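Local coordinates for protein hypothetical methylmalonyl-CoA decarboxylase alpha subunit (Sulfolobus tokodaii, PDB 1X0U) that is of unknown function but belongs to the carboxyl transferase family of the ClpP/crotonase clan and assembles from six copies of the chain, at residues Val93-Ala97 against Ala118-Ala122; Lys228-Phe234 against Leu305-Trp311. All coordinates share one frame; numbering follows the deposited sequence.

Contact 1: residues Val93-Ala97 against Ala118-Ala122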
ATOM      1  N   VAL A  93     -13.404 -20.783 -17.218  1.00 16.19           N
ATOM      2  CA  VAL A  93     -12.114 -21.417 -17.010  1.00 17.09           C
ATOM      3  C   VAL A  93     -11.400 -21.504 -18.353  1.00 15.10           C
ATOM      4  O   VAL A  93     -12.026 -21.565 -19.405  1.00 13.43           O
ATOM      5  CB  VAL A  93     -12.221 -22.841 -16.348  1.00 17.10           C
ATOM      6  CG1 VAL A  93     -13.641 -23.107 -15.867  1.00 15.78           C
ATOM      7  CG2 VAL A  93     -11.721 -23.913 -17.291  1.00 13.53           C
ATOM      8  N   PHE A  94     -10.079 -21.473 -18.299  1.00 14.87           N
ATOM      9  CA  PHE A  94      -9.260 -21.568 -19.488  1.00 12.42           C
ATOM     10  C   PHE A  94      -8.724 -22.982 -19.600  1.00 12.36           C
ATOM     11  O   PHE A  94      -8.655 -23.720 -18.616  1.00  8.76           O
ATOM     12  CB  PHE A  94      -8.093 -20.576 -19.424  1.00 14.19           C
ATOM     13  CG  PHE A  94      -8.419 -19.217 -19.986  1.00 15.77           C
ATOM     14  CD1 PHE A  94      -9.121 -18.284 -19.232  1.00 16.65           C
ATOM     15  CD2 PHE A  94      -8.035 -18.881 -21.282  1.00 14.17           C
ATOM     16  CE1 PHE A  94      -9.432 -17.035 -19.763  1.00 17.54           C
ATOM     17  CE2 PHE A  94      -8.339 -17.643 -21.821  1.00 15.58           C
ATOM     18  CZ  PHE A  94      -9.035 -16.719 -21.068  1.00 16.42           C
ATOM     19  N   ALA A  95      -8.348 -23.367 -20.809  1.00 13.32           N
ATOM     20  CA  ALA A  95      -7.803 -24.695 -21.021  1.00 14.21           C
ATOM     21  C   ALA A  95      -7.065 -24.790 -22.337  1.00 12.94           C
ATOM     22  O   ALA A  95      -7.247 -23.968 -23.234  1.00 11.35           O
ATOM     23  CB  ALA A  95      -8.933 -25.733 -21.002  1.00 14.26           C
ATOM     24  N   TYR A  96      -6.196 -25.787 -22.418  1.00 13.14           N
ATOM     25  CA  TYR A  96      -5.499 -26.087 -23.645  1.00 12.07           C
ATOM     26  C   TYR A  96      -5.607 -27.597 -23.755  1.00 11.90           C
ATOM     27  O   TYR A  96      -5.649 -28.305 -22.743  1.00 10.87           O
ATOM     28  CB  TYR A  96      -4.039 -25.629 -23.640  1.00  9.35           C
ATOM     29  CG  TYR A  96      -3.120 -26.315 -22.665  1.00 11.04           C
ATOM     30  CD1 TYR A  96      -2.744 -25.688 -21.474  1.00  8.82           C
ATOM     31  CD2 TYR A  96      -2.577 -27.567 -22.952  1.00 10.31           C
ATOM     32  CE1 TYR A  96      -1.852 -26.289 -20.607  1.00  9.44           C
ATOM     33  CE2 TYR A  96      -1.679 -28.175 -22.084  1.00 10.92           C
ATOM     34  CZ  TYR A  96      -1.323 -27.526 -20.911  1.00 11.06           C
ATOM     35  OH  TYR A  96      -0.457 -28.130 -20.029  1.00 12.37           O
ATOM     36  N   ALA A  97      -5.703 -28.077 -24.986  1.00 10.87           N
ATOM     37  CA  ALA A  97      -5.810 -29.501 -25.249  1.00 10.08           C
ATOM     38  C   ALA A  97      -4.853 -29.783 -26.387  1.00  9.81           C
ATOM     39  O   ALA A  97      -5.049 -29.303 -27.502  1.00  7.34           O
ATOM     40  CB  ALA A  97      -7.237 -29.855 -25.651  1.00  6.09           C
ATOM     41  N   ALA A 118      -2.732 -18.381 -23.143  1.00 16.86           N
ATOM     42  CA  ALA A 118      -3.928 -18.791 -22.413  1.00 16.26           C
ATOM     43  C   ALA A 118      -3.700 -18.484 -20.942  1.00 16.72           C
ATOM     44  O   ALA A 118      -4.563 -17.915 -20.280  1.00 17.60           O
ATOM     45  CB  ALA A 118      -4.184 -20.283 -22.602  1.00 16.07           C
ATOM     46  N   TYR A 119      -2.530 -18.868 -20.435  1.00 16.40           N
ATOM     47  CA  TYR A 119      -2.187 -18.615 -19.042  1.00 15.93           C
ATOM     48  C   TYR A 119      -2.145 -17.126 -18.724  1.00 17.14           C
ATOM     49  O   TYR A 119      -2.511 -16.724 -17.619  1.00 16.07           O
ATOM     50  CB  TYR A 119      -0.833 -19.224 -18.687  1.00 15.06           C
ATOM     51  CG  TYR A 119      -0.907 -20.627 -18.141  1.00 18.90           C
ATOM     52  CD1 TYR A 119      -0.648 -21.723 -18.956  1.00 20.65           C
ATOM     53  CD2 TYR A 119      -1.223 -20.859 -16.800  1.00 19.86           C
ATOM     54  CE1 TYR A 119      -0.696 -23.022 -18.454  1.00 22.23           C
ATOM     55  CE2 TYR A 119      -1.276 -22.156 -16.286  1.00 22.76           C
ATOM     56  CZ  TYR A 119      -1.008 -23.234 -17.120  1.00 24.14           C
ATOM     57  OH  TYR A 119      -1.029 -24.521 -16.632  1.00 22.73           O
ATOM     58  N   GLU A 120      -1.692 -16.307 -19.677  1.00 16.47           N
ATOM     59  CA  GLU A 120      -1.619 -14.862 -19.443  1.00 16.35           C
ATOM     60  C   GLU A 120      -3.023 -14.293 -19.325  1.00 14.93           C
ATOM     61  O   GLU A 120      -3.271 -13.390 -18.544  1.00 15.84           O
ATOM     62  CB  GLU A 120      -0.894 -14.135 -20.587  1.00 16.25           C
ATOM     63  CG  GLU A 120       0.587 -14.468 -20.779  1.00 15.88           C
ATOM     64  CD  GLU A 120       1.213 -13.640 -21.906  1.00 17.26           C
ATOM     65  OE1 GLU A 120       0.489 -13.301 -22.868  1.00 14.33           O
ATOM     66  OE2 GLU A 120       2.421 -13.335 -21.838  1.00 14.78           O
ATOM     67  N   LEU A 121      -3.941 -14.805 -20.130  1.00 14.26           N
ATOM     68  CA  LEU A 121      -5.307 -14.317 -20.073  1.00 13.14           C
ATOM     69  C   LEU A 121      -5.983 -14.781 -18.780  1.00 12.51           C
ATOM     70  O   LEU A 121      -6.634 -13.995 -18.092  1.00 10.98           O
ATOM     71  CB  LEU A 121      -6.095 -14.801 -21.289  1.00 11.81           C
ATOM     72  CG  LEU A 121      -5.813 -14.070 -22.604  1.00 13.48           C
ATOM     73  CD1 LEU A 121      -6.511 -14.762 -23.765  1.00 12.33           C
ATOM     74  CD2 LEU A 121      -6.286 -12.626 -22.477  1.00 13.41           C
ATOM     75  N   ALA A 122      -5.811 -16.054 -18.452  1.00 10.67           N
ATOM     76  CA  ALA A 122      -6.422 -16.600 -17.249  1.00 12.81           C
ATOM     77  C   ALA A 122      -5.889 -15.877 -16.018  1.00 12.57           C
ATOM     78  O   ALA A 122      -6.596 -15.712 -15.027  1.00 11.86           O
ATOM     79  CB  ALA A 122      -6.144 -18.107 -17.149  1.00 10.59           C
TER
HETATM   80  O   HOH W   1       0.191 -26.890 -17.697  1.00 31.16           O
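Phe94 and Tyr96 lie against Ala118, Tyr119, Leu121 and Ala122 within a beta-alpha-beta unit, in which strand 91-98 leads through helix 109-125 to its parallel neighbour, strand 129-133. The helix runs almost antiparallel to the strand, at 173°, with 8.5 Å between the two short axes. Phe94 fills much of that spacing with one flat ring. With CG opposite the carbonyl carbon about CA-CB (chi1 -89°), the ring lies with one face against the helix backbone, Ala122 N above that face and displaced toward its rim. Small Ala122 allows this closeness, its CB reaching Phe94 CD1 at 3.6 Å, while Leu121 CB closes over the far end of the ring, 3.5 Å from Phe94 CZ. Trp85 of the same chain and Met504 of a second subunit pack on Phe94. Two residues along, Tyr96 points to the same side but stands beyond the alanines. Its CG sits between the backbone N and the carbonyl carbon (chi1 66°), and CE1 meets Tyr119 CE1 at 4.1 Å. Tyrosine suits both places because the ring packs while the hydroxyl can still hydrogen-bond: one water bonds Tyr96 OH at 2.7 Å and Tyr119 OH at 2.9 Å.

Contact 2: residues Lys228-Phe234 against Leu305-Trp311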
ATOM      1  N   LYS A 228       3.343 -44.595  -5.907  1.00 17.38           N
ATOM      2  CA  LYS A 228       4.712 -44.634  -5.412  1.00 19.48           C
ATOM      3  C   LYS A 228       5.420 -43.282  -5.389  1.00 19.92           C
ATOM      4  O   LYS A 228       5.909 -42.851  -4.344  1.00 17.31           O
ATOM      5  CB  LYS A 228       5.528 -45.636  -6.231  1.00 24.34           C
ATOM      6  CG  LYS A 228       4.998 -47.069  -6.147  1.00 28.89           C
ATOM      7  CD  LYS A 228       5.721 -48.016  -7.102  1.00 32.55           C
ATOM      8  CE  LYS A 228       5.355 -49.474  -6.810  1.00 35.49           C
ATOM      9  NZ  LYS A 228       3.876 -49.726  -6.812  1.00 36.27           N
ATOM     10  N   SER A 229       5.458 -42.608  -6.536  1.00 18.70           N
ATOM     11  CA  SER A 229       6.134 -41.315  -6.670  1.00 18.50           C
ATOM     12  C   SER A 229       5.397 -40.116  -6.076  1.00 17.81           C
ATOM     13  O   SER A 229       6.014 -39.115  -5.713  1.00 17.41           O
ATOM     14  CB  SER A 229       6.385 -41.022  -8.145  1.00 19.47           C
ATOM     15  OG  SER A 229       5.176 -40.626  -8.766  1.00 17.91           O
ATOM     16  N   GLY A 230       4.075 -40.208  -6.006  1.00 17.60           N
ATOM     17  CA  GLY A 230       3.290 -39.106  -5.487  1.00 16.36           C
ATOM     18  C   GLY A 230       3.105 -38.005  -6.523  1.00 14.62           C
ATOM     19  O   GLY A 230       2.541 -36.952  -6.223  1.00 15.80           O
ATOM     20  N   VAL A 231       3.566 -38.248  -7.746  1.00 12.53           N
ATOM     21  CA  VAL A 231       3.458 -37.254  -8.809  1.00 10.67           C
ATOM     22  C   VAL A 231       2.021 -37.013  -9.244  1.00 10.62           C
ATOM     23  O   VAL A 231       1.644 -35.891  -9.565  1.00  9.89           O
ATOM     24  CB  VAL A 231       4.293 -37.671 -10.043  1.00 11.77           C
ATOM     25  CG1 VAL A 231       4.041 -36.724 -11.196  1.00 11.35           C
ATOM     26  CG2 VAL A 231       5.767 -37.678  -9.691  1.00 11.05           C
ATOM     27  N   VAL A 232       1.226 -38.076  -9.263  1.00 11.52           N
ATOM     28  CA  VAL A 232      -0.164 -37.987  -9.667  1.00 11.70           C
ATOM     29  C   VAL A 232      -1.047 -37.866  -8.437  1.00 13.51           C
ATOM     30  O   VAL A 232      -0.814 -38.546  -7.442  1.00 13.97           O
ATOM     31  CB  VAL A 232      -0.561 -39.230 -10.483  1.00 12.78           C
ATOM     32  CG1 VAL A 232      -2.081 -39.364 -10.559  1.00 12.49           C
ATOM     33  CG2 VAL A 232       0.027 -39.110 -11.884  1.00 14.38           C
ATOM     34  N   HIS A 233      -2.060 -37.003  -8.513  1.00 13.01           N
ATOM     35  CA  HIS A 233      -2.974 -36.779  -7.393  1.00 13.47           C
ATOM     36  C   HIS A 233      -4.256 -37.595  -7.502  1.00 13.25           C
ATOM     37  O   HIS A 233      -4.837 -37.977  -6.493  1.00 12.94           O
ATOM     38  CB  HIS A 233      -3.312 -35.284  -7.270  1.00 11.21           C
ATOM     39  CG  HIS A 233      -2.109 -34.420  -7.080  1.00 12.48           C
ATOM     40  ND1 HIS A 233      -1.383 -33.918  -8.137  1.00 12.04           N
ATOM     41  CD2 HIS A 233      -1.447 -34.053  -5.958  1.00 11.15           C
ATOM     42  CE1 HIS A 233      -0.322 -33.282  -7.674  1.00 12.30           C
ATOM     43  NE2 HIS A 233      -0.338 -33.351  -6.356  1.00 12.59           N
ATOM     44  N   PHE A 234      -4.698 -37.847  -8.729  1.00 15.53           N
ATOM     45  CA  PHE A 234      -5.897 -38.647  -8.960  1.00 15.78           C
ATOM     46  C   PHE A 234      -5.645 -39.587 -10.118  1.00 18.25           C
ATOM     47  O   PHE A 234      -5.181 -39.155 -11.188  1.00 18.57           O
ATOM     48  CB  PHE A 234      -7.102 -37.793  -9.343  1.00 14.05           C
ATOM     49  CG  PHE A 234      -7.456 -36.746  -8.351  1.00 14.24           C
ATOM     50  CD1 PHE A 234      -7.046 -35.428  -8.536  1.00 12.96           C
ATOM     51  CD2 PHE A 234      -8.237 -37.059  -7.250  1.00 12.21           C
ATOM     52  CE1 PHE A 234      -7.414 -34.433  -7.642  1.00 11.45           C
ATOM     53  CE2 PHE A 234      -8.605 -36.073  -6.350  1.00 11.71           C
ATOM     54  CZ  PHE A 234      -8.198 -34.757  -6.543  1.00 12.10           C
ATOM     55  N   LEU A 305     -13.984 -35.830  -1.711  1.00 13.04           N
ATOM     56  CA  LEU A 305     -13.154 -35.950  -2.908  1.00 13.28           C
ATOM     57  C   LEU A 305     -11.745 -36.104  -2.357  1.00 13.53           C
ATOM     58  O   LEU A 305     -11.112 -35.127  -1.924  1.00 12.67           O
ATOM     59  CB  LEU A 305     -13.268 -34.690  -3.786  1.00 11.54           C
ATOM     60  CG  LEU A 305     -12.672 -34.780  -5.203  1.00 15.10           C
ATOM     61  CD1 LEU A 305     -12.794 -33.457  -5.929  1.00  9.64           C
ATOM     62  CD2 LEU A 305     -11.226 -35.164  -5.113  1.00 14.69           C
ATOM     63  N   GLU A 306     -11.254 -37.338  -2.365  1.00 13.34           N
ATOM     64  CA  GLU A 306      -9.944 -37.614  -1.804  1.00 14.36           C
ATOM     65  C   GLU A 306      -8.756 -37.400  -2.729  1.00 14.53           C
ATOM     66  O   GLU A 306      -8.673 -37.978  -3.815  1.00 14.41           O
ATOM     67  CB  GLU A 306      -9.904 -39.034  -1.239  1.00 12.96           C
ATOM     68  CG  GLU A 306      -8.681 -39.286  -0.379  1.00 12.37           C
ATOM     69  CD  GLU A 306      -8.814 -40.534   0.459  1.00 12.16           C
ATOM     70  OE1 GLU A 306      -9.949 -40.987   0.668  1.00 14.52           O
ATOM     71  OE2 GLU A 306      -7.791 -41.058   0.920  1.00 12.21           O
ATOM     72  N   VAL A 307      -7.836 -36.558  -2.267  1.00 13.34           N
ATOM     73  CA  VAL A 307      -6.619 -36.225  -2.997  1.00 12.99           C
ATOM     74  C   VAL A 307      -5.525 -37.232  -2.623  1.00 13.97           C
ATOM     75  O   VAL A 307      -5.395 -37.600  -1.453  1.00 12.86           O
ATOM     76  CB  VAL A 307      -6.145 -34.787  -2.630  1.00 12.70           C
ATOM     77  CG1 VAL A 307      -4.848 -34.439  -3.355  1.00 12.40           C
ATOM     78  CG2 VAL A 307      -7.219 -33.790  -2.987  1.00 11.40           C
ATOM     79  N   HIS A 308      -4.738 -37.666  -3.609  1.00 14.94           N
ATOM     80  CA  HIS A 308      -3.662 -38.631  -3.365  1.00 14.63           C
ATOM     81  C   HIS A 308      -4.184 -39.888  -2.665  1.00 16.47           C
ATOM     82  O   HIS A 308      -3.495 -40.480  -1.828  1.00 17.94           O
ATOM     83  CB  HIS A 308      -2.581 -37.988  -2.499  1.00 14.00           C
ATOM     84  CG  HIS A 308      -1.457 -37.376  -3.276  1.00 14.62           C
ATOM     85  ND1 HIS A 308      -0.779 -36.252  -2.846  1.00 12.75           N
ATOM     86  CD2 HIS A 308      -0.843 -37.771  -4.420  1.00 14.26           C
ATOM     87  CE1 HIS A 308       0.202 -35.983  -3.687  1.00 14.77           C
ATOM     88  NE2 HIS A 308       0.187 -36.889  -4.650  1.00 16.65           N
ATOM     89  N   LYS A 309      -5.397 -40.298  -3.011  1.00 16.05           N
ATOM     90  CA  LYS A 309      -6.015 -41.461  -2.388  1.00 16.94           C
ATOM     91  C   LYS A 309      -5.113 -42.694  -2.298  1.00 17.00           C
ATOM     92  O   LYS A 309      -5.020 -43.318  -1.245  1.00 17.29           O
ATOM     93  CB  LYS A 309      -7.309 -41.824  -3.126  1.00 17.78           C
ATOM     94  CG  LYS A 309      -8.167 -42.842  -2.392  1.00 20.45           C
ATOM     95  CD  LYS A 309      -9.506 -43.056  -3.090  1.00 24.70           C
ATOM     96  CE  LYS A 309     -10.340 -44.121  -2.379  1.00 29.02           C
ATOM     97  NZ  LYS A 309     -11.703 -44.262  -2.978  1.00 29.94           N
ATOM     98  N   HIS A 310      -4.424 -43.017  -3.387  1.00 18.30           N
ATOM     99  CA  HIS A 310      -3.571 -44.197  -3.428  1.00 17.80           C
ATOM    100  C   HIS A 310      -2.107 -44.022  -3.048  1.00 15.73           C
ATOM    101  O   HIS A 310      -1.336 -44.979  -3.091  1.00 14.08           O
ATOM    102  CB  HIS A 310      -3.682 -44.837  -4.812  1.00 21.74           C
ATOM    103  CG  HIS A 310      -5.093 -45.093  -5.227  1.00 24.17           C
ATOM    104  ND1 HIS A 310      -5.635 -44.573  -6.383  1.00 25.09           N
ATOM    105  CD2 HIS A 310      -6.097 -45.751  -4.600  1.00 26.37           C
ATOM    106  CE1 HIS A 310      -6.915 -44.894  -6.447  1.00 27.88           C
ATOM    107  NE2 HIS A 310      -7.221 -45.608  -5.377  1.00 28.58           N
ATOM    108  N   TRP A 311      -1.719 -42.812  -2.672  1.00 15.87           N
ATOM    109  CA  TRP A 311      -0.332 -42.558  -2.272  1.00 14.38           C
ATOM    110  C   TRP A 311      -0.308 -42.233  -0.775  1.00 13.73           C
ATOM    111  O   TRP A 311      -1.117 -41.441  -0.295  1.00 13.89           O
ATOM    112  CB  TRP A 311       0.248 -41.381  -3.078  1.00 12.51           C
ATOM    113  CG  TRP A 311       1.716 -41.148  -2.858  1.00  9.14           C
ATOM    114  CD1 TRP A 311       2.724 -42.059  -3.015  1.00  8.56           C
ATOM    115  CD2 TRP A 311       2.345 -39.920  -2.474  1.00  8.86           C
ATOM    116  NE1 TRP A 311       3.940 -41.473  -2.758  1.00  9.70           N
ATOM    117  CE2 TRP A 311       3.738 -40.161  -2.425  1.00  7.80           C
ATOM    118  CE3 TRP A 311       1.868 -38.637  -2.170  1.00  8.43           C
ATOM    119  CZ2 TRP A 311       4.660 -39.163  -2.085  1.00  8.80           C
ATOM    120  CZ3 TRP A 311       2.790 -37.643  -1.830  1.00  8.84           C
ATOM    121  CH2 TRP A 311       4.168 -37.914  -1.793  1.00  7.36           C
TER
HETATM  122  O   HOH W   2      -6.979 -39.487  -5.361  1.00 20.18           O
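Trp311 lays its indole over Gly230, whose CA is 3.4 Å from the centroid of the six-membered ring, a CH-pi contact over the face. Glycine suits the place twice: it has no side chain to hold the ring off, and it takes positive phi where the chain leaves helix 222-229. Trp311 CG is trans to its own backbone nitrogen (chi1 -173°), which carries the indole across to the helix end, where NE1 donates a bent bond to Lys228 O at 2.9 Å from well above the carbonyl plane. His308 NE2 donates to Gly230 O at 2.8 Å, straighter at 154°, with the oxygen in the ring plane. One face of this imidazole lies under Trp311 CE3, and the other meets His233, whose CD2 is 3.4 Å from His308 CE1; the two histidine planes are inclined by 37°. His308 N also donates to His233 O at 2.9 Å, on a lone pair of that carbonyl. Phe234 CZ rests on Val307 CG2 at 3.8 Å.

Outside this shell, Ile188 N bonds His233 ND1 and fixes that ring, while Ser229 OG accepts from Val231 N in an ST turn and also pairs with His225. Lys348 NZ holds His308 O and Trp311 O, and Arg385 of a third subunit bonds Ser229 O. A water donates to His233 O and Glu306 O and accepts from Lys309 N. The contact joins that helix end and the start of strand 234-236 to edge strand 305-307 of the other sheet; two ring N-H groups taking up carbonyls there imply a junction of packing and polar bonds together.

From the N terminus, the chain first closes a short loop at contact 1, where helix 109-125 folds back on strand 91-98 after 20 intervening residues. It then completes the first mixed sheet, whose outermost strand at that end is 234-236. Contact 2 opens at the end of helix 222-229, runs into that strand and closes 70 residues later, at strand 305-307, an outermost strand of the second mixed sheet. The two contacts are therefore in series, neither nested nor crossing. Contact 1 packs a helix on the strand it follows, on a face of the first sheet, whereas contact 2 joins the two sheets edge region to edge region. Their centres lie 25 Å apart and their nearest atoms about 13 Å, without touching.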